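Local coordinates for putative exported protein (Burkholderia pseudomallei, PDB 4JGB) that is of unproven function but has a Rossmann-type NAD(P)H-binding fold and may act as an NAD(P)-dependent oxidoreductase, at residues A[125-128]-A[129-132]; A[144-148]-A[149-153]; A[177-180]-A[181-185]; A[196-200]-A[201-205]. All coordinates share one frame; numbering follows the deposited sequence. Where two conformers were deposited one is given.

Contact 1: A[125-128]-A[129-132]; sequences FPDA and YKAV
K130 reaches back over the turn that leads into helix 130-143 and ends on the carboxylate of D127. Its CB lies against the carbonyl oxygen of D127. CG comes next, 3.8 Å from F125 CD2 and near the plane of that ring, so the aliphatic chain passes the phenyl at its edge. CD runs alongside D127, whose side chain points the same way, and CE approaches the carbonyl oxygen of F125. The chain is extended beyond CG, which gives it the length to place NZ 2.8 Å from D127 OD1, in a salt bridge that meets the oxygen nearly along its C-O axis. A water accepts from NZ and donates to F125 O, tying the ammonium group to the backbone as well.

Two backbone bonds form the turn itself: Y129 N to P126 O at 3.1 Å and K130 N to D127 O at 3.0 Å. Two further waters carry the pattern on, one joining D127 O to A131 N and the other A128 O to V132 N. The Y129 side chain leaves across F125 at about a right angle, its CB 3.8 Å from F125 CE2, while CD2 of its ring sits 3.6 Å from P126 CB. F125 also rests on L119 and V120 of the preceding loop. With water inserted between the carbonyls of D127 and A128 and the N-H four residues on from each, the start of the helix is hydrated, and the surface ion pair probably adds to its direct turn bonds.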
loop_
_atom_site.group_PDB
_atom_site.type_symbol
_atom_site.label_atom_id
_atom_site.label_comp_id
_atom_site.label_asym_id
_atom_site.label_seq_id
_atom_site.Cartn_x
_atom_site.Cartn_y
_atom_site.Cartn_z
ATOM N N PHE A 125 -11.797 16.464 10.708
ATOM C CA PHE A 125 -11.407 15.108 10.299
ATOM C C PHE A 125 -12.269 14.074 11.072
ATOM O O PHE A 125 -12.458 14.215 12.276
ATOM C CB PHE A 125 -9.916 14.820 10.511
ATOM C CG PHE A 125 -9.502 13.477 9.975
ATOM C CD1 PHE A 125 -9.212 13.321 8.627
ATOM C CD2 PHE A 125 -9.462 12.348 10.812
ATOM C CE1 PHE A 125 -8.849 12.088 8.105
ATOM C CE2 PHE A 125 -9.088 11.101 10.296
ATOM C CZ PHE A 125 -8.799 10.975 8.934
ATOM N N PRO A 126 -12.822 13.066 10.374
ATOM C CA PRO A 126 -13.770 12.190 11.052
ATOM C C PRO A 126 -13.174 11.425 12.229
ATOM O O PRO A 126 -12.159 10.717 12.072
ATOM C CB PRO A 126 -14.213 11.239 9.956
ATOM C CG PRO A 126 -14.098 12.055 8.731
ATOM C CD PRO A 126 -12.813 12.807 8.926
ATOM N N ASP A 127 -13.830 11.561 13.377
ATOM C CA ASP A 127 -13.425 10.857 14.599
ATOM C C ASP A 127 -13.195 9.383 14.363
ATOM O O ASP A 127 -12.173 8.847 14.788
ATOM C CB ASP A 127 -14.438 11.072 15.706
ATOM C CG ASP A 127 -14.439 12.499 16.199
ATOM O OD1 ASP A 127 -13.336 13.066 16.399
ATOM O OD2 ASP A 127 -15.543 13.055 16.354
ATOM N N ALA A 128 -14.101 8.770 13.609
ATOM C CA ALA A 128 -14.104 7.326 13.397
ATOM C C ALA A 128 -12.876 6.764 12.656
ATOM O O ALA A 128 -12.644 5.552 12.665
ATOM C CB ALA A 128 -15.396 6.923 12.693
ATOM N N TYR A 129 -12.078 7.637 12.035
ATOM C CA TYR A 129 -10.918 7.184 11.245
ATOM C C TYR A 129 -9.625 7.588 11.912
ATOM O O TYR A 129 -8.557 7.338 11.373
ATOM C CB TYR A 129 -10.891 7.775 9.834
ATOM C CG TYR A 129 -12.143 7.618 9.023
ATOM C CD1 TYR A 129 -12.899 6.457 9.063
ATOM C CD2 TYR A 129 -12.557 8.649 8.177
ATOM C CE1 TYR A 129 -14.062 6.339 8.315
ATOM C CE2 TYR A 129 -13.713 8.541 7.433
ATOM C CZ TYR A 129 -14.455 7.379 7.504
ATOM O OH TYR A 129 -15.585 7.288 6.733
ATOM N N LYS A 130 -9.731 8.215 13.075
ATOM C CA LYS A 130 -8.548 8.745 13.763
ATOM C C LYS A 130 -7.548 7.664 14.216
ATOM O O LYS A 130 -6.358 7.819 14.021
ATOM C CB LYS A 130 -8.939 9.688 14.921
ATOM C CG LYS A 130 -9.198 11.121 14.444
ATOM C CD LYS A 130 -9.694 12.048 15.561
ATOM C CE LYS A 130 -10.067 13.416 14.990
ATOM N NZ LYS A 130 -10.860 14.222 15.966
ATOM N N ALA A 131 -8.058 6.582 14.799
ATOM C CA ALA A 131 -7.215 5.531 15.377
ATOM C C ALA A 131 -6.376 4.872 14.275
ATOM O O ALA A 131 -5.158 4.735 14.424
ATOM C CB ALA A 131 -8.076 4.497 16.097
ATOM N N VAL A 132 -7.004 4.480 13.170
ATOM C CA VAL A 132 -6.228 3.936 12.040
ATOM C C VAL A 132 -5.299 4.978 11.410
ATOM O O VAL A 132 -4.219 4.631 10.979
ATOM C CB VAL A 132 -7.060 3.239 10.927
ATOM C CG1 VAL A 132 -7.961 2.148 11.498
ATOM C CG2 VAL A 132 -7.845 4.243 10.081
HETATM O O HOH W 1 -11.857 15.969 14.220
HETATM O O HOH W 2 -10.752 6.592 15.673
HETATM O O HOH W 3 -9.881 4.563 13.020
#

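Contact 2: A[144-148]-A[149-153]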
loop_
_atom_site.group_PDB
_atom_site.type_symbol
_atom_site.label_atom_id
_atom_site.label_comp_id
_atom_site.label_asym_id
_atom_site.label_seq_id
_atom_site.Cartn_x
_atom_site.Cartn_y
_atom_site.Cartn_z
ATOM N N SER A 144 10.467 5.245 7.920
ATOM C CA SER A 144 11.433 6.342 7.721
ATOM C C SER A 144 12.803 6.018 8.321
ATOM O O SER A 144 13.814 6.651 7.985
ATOM C CB SER A 144 10.899 7.649 8.324
ATOM O OG SER A 144 9.573 7.896 7.903
ATOM N N THR A 145 12.853 5.044 9.226
ATOM C CA THR A 145 14.152 4.613 9.786
ATOM C C THR A 145 14.811 3.536 8.905
ATOM O O THR A 145 15.918 3.050 9.187
ATOM C CB THR A 145 14.005 4.075 11.226
ATOM O OG1 THR A 145 13.316 2.816 11.185
ATOM C CG2 THR A 145 13.203 5.077 12.098
ATOM N N VAL A 146 14.132 3.142 7.838
ATOM C CA VAL A 146 14.628 2.033 7.065
ATOM C C VAL A 146 15.261 2.644 5.822
ATOM O O VAL A 146 14.561 3.222 4.981
ATOM C CB VAL A 146 13.493 1.043 6.752
ATOM C CG1 VAL A 146 13.938 -0.024 5.754
ATOM C CG2 VAL A 146 12.936 0.431 8.047
ATOM N N GLN A 147 16.579 2.503 5.722
ATOM C CA GLN A 147 17.349 3.124 4.647
ATOM C C GLN A 147 17.749 2.116 3.590
ATOM O O GLN A 147 18.125 2.485 2.476
ATOM C CB GLN A 147 18.631 3.751 5.218
ATOM C CG GLN A 147 18.403 4.838 6.270
ATOM C CD GLN A 147 18.254 6.222 5.661
ATOM O OE1 GLN A 147 17.266 6.523 4.983
ATOM N NE2 GLN A 147 19.248 7.086 5.903
ATOM N N ASP A 148 17.706 0.844 3.958
ATOM C CA ASP A 148 18.350 -0.180 3.167
ATOM C C ASP A 148 17.377 -0.943 2.231
ATOM O O ASP A 148 17.797 -1.834 1.493
ATOM C CB ASP A 148 19.063 -1.146 4.113
ATOM C CG ASP A 148 18.094 -1.867 5.035
ATOM O OD1 ASP A 148 17.474 -1.231 5.917
ATOM O OD2 ASP A 148 17.921 -3.064 4.852
ATOM N N LEU A 149 16.083 -0.651 2.304
ATOM C CA LEU A 149 15.113 -1.228 1.364
ATOM C C LEU A 149 14.516 -0.105 0.506
ATOM O O LEU A 149 14.454 1.042 0.963
ATOM C CB LEU A 149 13.967 -1.917 2.133
ATOM C CG LEU A 149 14.180 -3.088 3.097
ATOM C CD1 LEU A 149 12.838 -3.524 3.686
ATOM C CD2 LEU A 149 14.818 -4.247 2.368
ATOM N N ASP A 150 14.055 -0.449 -0.710
ATOM C CA ASP A 150 13.258 0.469 -1.568
ATOM C C ASP A 150 11.767 0.377 -1.265
ATOM O O ASP A 150 10.992 -0.240 -1.992
ATOM C CB ASP A 150 13.476 0.189 -3.051
ATOM C CG ASP A 150 14.914 0.390 -3.474
ATOM O OD1 ASP A 150 15.653 1.139 -2.786
ATOM O OD2 ASP A 150 15.305 -0.220 -4.492
ATOM N N TRP A 151 11.375 1.005 -0.170
ATOM C CA TRP A 151 10.010 0.965 0.249
ATOM C C TRP A 151 9.274 2.197 -0.239
ATOM O O TRP A 151 9.885 3.239 -0.521
ATOM C CB TRP A 151 9.913 0.760 1.782
ATOM C CG TRP A 151 10.554 1.866 2.595
ATOM C CD1 TRP A 151 11.807 1.858 3.187
ATOM C CD2 TRP A 151 9.970 3.134 2.919
ATOM N NE1 TRP A 151 12.021 3.036 3.863
ATOM C CE2 TRP A 151 10.916 3.842 3.712
ATOM C CE3 TRP A 151 8.744 3.741 2.617
ATOM C CZ2 TRP A 151 10.676 5.148 4.195
ATOM C CZ3 TRP A 151 8.494 5.052 3.115
ATOM C CH2 TRP A 151 9.467 5.736 3.873
ATOM N N THR A 152 7.956 2.054 -0.359
ATOM C CA THR A 152 7.055 3.150 -0.695
ATOM C C THR A 152 5.808 3.016 0.176
ATOM O O THR A 152 5.230 1.930 0.287
ATOM C CB THR A 152 6.653 3.115 -2.192
ATOM O OG1 THR A 152 7.769 3.538 -2.973
ATOM C CG2 THR A 152 5.489 4.101 -2.481
ATOM N N PHE A 153 5.401 4.110 0.809
ATOM C CA PHE A 153 4.232 4.085 1.666
ATOM C C PHE A 153 3.168 4.813 0.858
ATOM O O PHE A 153 3.203 6.042 0.764
ATOM C CB PHE A 153 4.589 4.802 2.955
ATOM C CG PHE A 153 3.467 4.926 3.953
ATOM C CD1 PHE A 153 3.155 3.873 4.820
ATOM C CD2 PHE A 153 2.770 6.132 4.083
ATOM C CE1 PHE A 153 2.142 4.027 5.768
ATOM C CE2 PHE A 153 1.746 6.275 5.021
ATOM C CZ PHE A 153 1.437 5.222 5.867
#
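The loop between helix 130-143 and strand 150-155, part of a helix-to-strand connection of the Rossmann-type fold, is drawn together by the indole of W151. The ring N-H makes the one hydrogen bond between 144-148 and 149-153: W151 NE1 donates to V146 O at 2.8 Å, with an N-H...O angle of 160°. The acceptor lies almost in the indole plane, while the donor is tilted modestly from the plane of the carbonyl. W151 CG stands between its backbone N and carbonyl carbon (chi1 61°), and this turns the indole back over the loop instead of along the strand. Its far rim reaches S144, CZ2 lying 3.7 Å from S144 N.

Strand 150-155 is an inner strand of the main sheet, between 101-105 and 207-212, and the loop brings the chain into it. V146 supplies the apolar side of the junction. Its CG1, anti to the backbone N (chi1 171°), touches W151 CD1 at 3.8 Å and L149 CG at 4.1 Å, crossing both side chains at a slant. L149 continues this buried patch onto V91 and A94 of helix 83-97 and V102 of strand 101-105, and W151 packs against Y140 and L143 of helix 130-143. The acidic groups look elsewhere: D148 forms a salt bridge with R95, and D150 forms salt bridges with R206 and K100.

Contact 3: A[177-180]-A[181-185]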
loop_
_atom_site.group_PDB
_atom_site.type_symbol
_atom_site.label_atom_id
_atom_site.label_comp_id
_atom_site.label_asym_id
_atom_site.label_seq_id
_atom_site.Cartn_x
_atom_site.Cartn_y
_atom_site.Cartn_z
ATOM N N ILE A 177 -3.863 16.050 -2.084
ATOM C CA ILE A 177 -4.191 16.499 -3.447
ATOM C C ILE A 177 -5.718 16.681 -3.491
ATOM O O ILE A 177 -6.474 15.715 -3.280
ATOM C CB ILE A 177 -3.724 15.482 -4.532
ATOM C CG1 ILE A 177 -2.189 15.370 -4.553
ATOM C CG2 ILE A 177 -4.250 15.891 -5.912
ATOM C CD1 ILE A 177 -1.612 14.139 -5.226
ATOM N N VAL A 178 -6.182 17.911 -3.708
ATOM C CA VAL A 178 -7.636 18.125 -3.770
ATOM C C VAL A 178 -8.030 18.745 -5.102
ATOM O O VAL A 178 -7.237 19.508 -5.666
ATOM C CB VAL A 178 -8.163 18.989 -2.600
ATOM C CG1 VAL A 178 -7.937 18.287 -1.262
ATOM C CG2 VAL A 178 -7.549 20.399 -2.589
ATOM N N ASP A 179 -9.222 18.413 -5.602
ATOM C CA ASP A 179 -9.778 19.110 -6.772
ATOM C C ASP A 179 -10.259 20.538 -6.438
ATOM O O ASP A 179 -10.109 21.011 -5.302
ATOM C CB ASP A 179 -10.869 18.290 -7.496
ATOM C CG ASP A 179 -12.080 18.012 -6.642
ATOM O OD1 ASP A 179 -12.373 18.801 -5.706
ATOM O OD2 ASP A 179 -12.744 16.984 -6.911
ATOM N N GLU A 180 -10.820 21.224 -7.429
ATOM C CA GLU A 180 -11.313 22.617 -7.260
ATOM C C GLU A 180 -12.398 22.757 -6.176
ATOM O O GLU A 180 -12.593 23.840 -5.612
ATOM C CB GLU A 180 -11.863 23.154 -8.587
ATOM C CG GLU A 180 -12.677 22.114 -9.337
ATOM C CD GLU A 180 -13.490 22.689 -10.466
ATOM O OE1 GLU A 180 -13.186 23.821 -10.921
ATOM O OE2 GLU A 180 -14.438 21.992 -10.903
ATOM N N GLN A 181 -13.080 21.660 -5.881
ATOM C CA GLN A 181 -14.100 21.635 -4.835
ATOM C C GLN A 181 -13.605 21.194 -3.442
ATOM O O GLN A 181 -14.368 21.194 -2.483
ATOM C CB GLN A 181 -15.253 20.761 -5.298
ATOM C CG GLN A 181 -15.770 21.182 -6.659
ATOM C CD GLN A 181 -16.951 20.362 -7.080
ATOM O OE1 GLN A 181 -16.809 19.208 -7.478
ATOM N NE2 GLN A 181 -18.126 20.956 -7.015
ATOM N N GLY A 182 -12.330 20.841 -3.331
ATOM C CA GLY A 182 -11.768 20.383 -2.047
ATOM C C GLY A 182 -11.951 18.890 -1.747
ATOM O O GLY A 182 -11.883 18.468 -0.567
ATOM N N ASN A 183 -12.148 18.086 -2.794
ATOM C CA ASN A 183 -12.286 16.636 -2.634
ATOM C C ASN A 183 -10.993 15.901 -2.917
ATOM O O ASN A 183 -10.307 16.180 -3.940
ATOM C CB ASN A 183 -13.372 16.059 -3.548
ATOM C CG ASN A 183 -14.794 16.365 -3.055
ATOM O OD1 ASN A 183 -15.615 16.908 -3.783
ATOM N ND2 ASN A 183 -15.086 15.968 -1.838
ATOM N N SER A 184 -10.695 14.951 -2.023
ATOM C CA SER A 184 -9.596 14.018 -2.166
ATOM C C SER A 184 -10.239 12.683 -2.519
ATOM O O SER A 184 -10.805 12.004 -1.678
ATOM C CB SER A 184 -8.777 13.941 -0.857
ATOM O OG SER A 184 -7.769 12.943 -0.915
ATOM N N LYS A 185 -10.228 12.355 -3.806
ATOM C CA LYS A 185 -10.910 11.163 -4.285
ATOM C C LYS A 185 -10.044 10.369 -5.281
ATOM O O LYS A 185 -9.319 10.935 -6.102
ATOM C CB LYS A 185 -12.204 11.538 -5.011
ATOM C CG LYS A 185 -13.353 12.122 -4.186
ATOM C CD LYS A 185 -14.560 12.266 -5.136
ATOM C CE LYS A 185 -15.749 13.036 -4.546
ATOM N NZ LYS A 185 -16.806 13.342 -5.556
HETATM O O HOH W 4 -5.400 13.708 -1.722
HETATM O O HOH W 5 -15.445 16.877 -6.494
#
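D179 and N183 lie side by side across a tight reversal in the loop between strands 170-172 and 185-187, with OD1 of D179 binding backbone N-H groups of the turn. D179 N donates to N183 O at 3.0 Å, and D179 O takes the N-H of G182 at the same distance, making a type I beta turn from D179 to G182 with a G1 bulge; G182, at positive phi, occupies the bulge position. D179 OD1 accepts two more backbone N-H groups, from N183 N in a fairly straight bond (166°) and from Q181 N in a more bent one (131°) that forms an Asx turn. The two reach it from opposite faces of the carboxylate plane. A chi1 of 63° swings the carboxylate over the turn to meet them. A water lies 2.7 Å from both D179 OD2 and N183 OD1, with more acceptors in reach than it has protons.

Further back, a water accepts from I177 N and lies 2.6 Å from S184 OG, which is also hydrogen-bonded to the backbone N of A158. One carboxylate oxygen thus satisfies two amides in and just after the turn, and their N-H dipoles would be expected to stabilise its negative charge.

Contact 4: A[196-200]-A[201-205]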
loop_
_atom_site.group_PDB
_atom_site.type_symbol
_atom_site.label_atom_id
_atom_site.label_comp_id
_atom_site.label_asym_id
_atom_site.label_seq_id
_atom_site.Cartn_x
_atom_site.Cartn_y
_atom_site.Cartn_z
ATOM N N VAL A 196 0.582 0.023 -8.994
ATOM C CA VAL A 196 1.374 -0.855 -9.862
ATOM C C VAL A 196 2.358 -0.039 -10.749
ATOM O O VAL A 196 3.467 -0.506 -11.028
ATOM C CB VAL A 196 0.453 -1.783 -10.709
ATOM C CG1 VAL A 196 1.276 -2.564 -11.722
ATOM C CG2 VAL A 196 -0.361 -2.753 -9.825
ATOM N N ASP A 197 1.980 1.173 -11.174
ATOM C CA ASP A 197 2.936 2.054 -11.921
ATOM C C ASP A 197 4.141 2.311 -11.004
ATOM O O ASP A 197 5.293 2.337 -11.448
ATOM C CB ASP A 197 2.342 3.443 -12.281
ATOM C CG ASP A 197 1.362 3.424 -13.451
ATOM O OD1 ASP A 197 1.269 2.454 -14.224
ATOM O OD2 ASP A 197 0.678 4.450 -13.605
ATOM N N GLU A 198 3.874 2.495 -9.720
ATOM C CA GLU A 198 4.929 2.853 -8.774
ATOM C C GLU A 198 5.857 1.677 -8.523
ATOM O O GLU A 198 7.070 1.851 -8.409
ATOM C CB GLU A 198 4.375 3.431 -7.453
ATOM C CG GLU A 198 5.445 3.790 -6.394
ATOM C CD GLU A 198 6.631 4.608 -6.939
ATOM O OE1 GLU A 198 6.469 5.287 -7.985
ATOM O OE2 GLU A 198 7.730 4.587 -6.311
ATOM N N ILE A 199 5.276 0.482 -8.451
ATOM C CA ILE A 199 6.052 -0.770 -8.444
ATOM C C ILE A 199 7.036 -0.841 -9.613
ATOM O O ILE A 199 8.186 -1.228 -9.421
ATOM C CB ILE A 199 5.141 -2.023 -8.437
ATOM C CG1 ILE A 199 4.375 -2.112 -7.101
ATOM C CG2 ILE A 199 5.955 -3.299 -8.693
ATOM C CD1 ILE A 199 3.465 -3.316 -6.982
ATOM N N GLU A 200 6.597 -0.452 -10.804
ATOM C CA GLU A 200 7.449 -0.479 -12.007
ATOM C C GLU A 200 8.421 0.697 -12.052
ATOM O O GLU A 200 9.542 0.522 -12.451
ATOM C CB GLU A 200 6.599 -0.422 -13.275
ATOM C CG GLU A 200 5.809 -1.694 -13.556
ATOM C CD GLU A 200 4.655 -1.447 -14.510
ATOM O OE1 GLU A 200 4.560 -0.329 -15.071
ATOM O OE2 GLU A 200 3.831 -2.375 -14.679
ATOM N N GLN A 201 7.979 1.893 -11.648
ATOM C CA GLN A 201 8.732 3.136 -11.923
ATOM C C GLN A 201 9.641 3.628 -10.815
ATOM O O GLN A 201 10.608 4.346 -11.073
ATOM C CB GLN A 201 7.757 4.282 -12.263
ATOM C CG GLN A 201 6.892 3.950 -13.460
ATOM C CD GLN A 201 5.676 4.824 -13.586
ATOM O OE1 GLN A 201 5.359 5.618 -12.698
ATOM N NE2 GLN A 201 4.989 4.705 -14.720
ATOM N N GLY A 202 9.321 3.287 -9.577
ATOM C CA GLY A 202 10.107 3.784 -8.454
ATOM C C GLY A 202 10.275 5.307 -8.423
ATOM O O GLY A 202 11.400 5.821 -8.289
ATOM N N ARG A 203 9.163 6.033 -8.531
ATOM C CA ARG A 203 9.220 7.487 -8.439
ATOM C C ARG A 203 9.304 7.963 -6.975
ATOM O O ARG A 203 9.753 9.085 -6.716
ATOM C CB ARG A 203 8.042 8.157 -9.162
ATOM C CG ARG A 203 8.169 8.226 -10.689
ATOM C CD ARG A 203 6.851 8.663 -11.321
ATOM N NE ARG A 203 6.586 10.055 -11.002
ATOM C CZ ARG A 203 5.411 10.565 -10.655
ATOM N NH1 ARG A 203 4.297 9.803 -10.600
ATOM N NH2 ARG A 203 5.347 11.865 -10.376
ATOM N N PHE A 204 8.962 7.086 -6.031
ATOM C CA PHE A 204 8.755 7.480 -4.633
ATOM C C PHE A 204 9.468 6.508 -3.700
ATOM O O PHE A 204 8.848 5.953 -2.797
ATOM C CB PHE A 204 7.234 7.508 -4.324
ATOM C CG PHE A 204 6.457 8.486 -5.177
ATOM C CD1 PHE A 204 6.581 9.863 -4.967
ATOM C CD2 PHE A 204 5.606 8.042 -6.177
ATOM C CE1 PHE A 204 5.888 10.782 -5.754
ATOM C CE2 PHE A 204 4.915 8.959 -6.973
ATOM C CZ PHE A 204 5.045 10.329 -6.758
ATOM N N ILE A 205 10.760 6.278 -3.964
ATOM C CA ILE A 205 11.594 5.350 -3.190
ATOM C C ILE A 205 11.894 5.973 -1.842
ATOM O O ILE A 205 12.344 7.118 -1.761
ATOM C CB ILE A 205 12.921 5.012 -3.932
ATOM C CG1 ILE A 205 12.624 4.362 -5.297
ATOM C CG2 ILE A 205 13.853 4.124 -3.085
ATOM C CD1 ILE A 205 11.896 3.038 -5.233
HETATM O O HOH W 6 2.239 5.835 -15.662
HETATM O O HOH W 7 4.849 6.164 -9.872
HETATM O O HOH W 8 5.785 1.753 -15.796
#
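This is a local helix-to-loop contact at the C-terminal end of helix 188-201, where a side chain of the last turn binds the amides of the loop that leads to strand 207-212. The last backbone bonds of the helix run from Q201 N to D197 O at 2.7 Å and from G202 N to E198 O at 2.9 Å. G202 then leaves the helix with positive phi, and the carboxylate of E198 takes over the next two amides. R203 N donates to E198 OE1 at 2.8 Å on the syn lone pair, and F204 N donates to E198 OE2, also at 2.8 Å but from above the carboxylate plane. E198 bends at chi2 (48°), which brings its carboxylate round to these amides. The F204 ring slants across it, CD2 lying 3.4 Å from OE1, with the two planes 56° apart.

Q201 runs alongside D197, both side chains pointing the same way, its CG 3.0 Å from D197 O. A water donates to both E198 OE1 and Q201 OE1, linking the E198 carboxylate to the Q201 side-chain amide.

E198 OE2 also forms a salt bridge with R101, so the buried carboxylate answers a charge on strand 101-105 as well as the loop amides. At the helix surface D197 pairs with R28 and E200 bonds to H30. On the sheet side I199 packs on V103 of strand 101-105, while V196 fits against I21, E24 and A25 of helix 16-27.

How the contacts relate
The four contacts follow one another along the chain without overlapping. Contact 1 begins helix 130-143 and contact 2 joins that helix to strand 150-155, yet their centres are about 26 Å apart because the helix lies between them. Contacts 2 and 4 are the close pair, with centres about 13 Å apart: T152 OG1 lies 2.7 Å from F204 O in a probable hydrogen bond, and D150 packs on I205. Contact 3 is a peripheral loop, its centre about 23 Å from that of contact 4 and about 19 Å from that of contact 1, touching neither. Contacts 2 and 4 thus tie strand 150-155 to the chain entering its sheet neighbour 207-212, while contacts 1 and 3 sit at the surface.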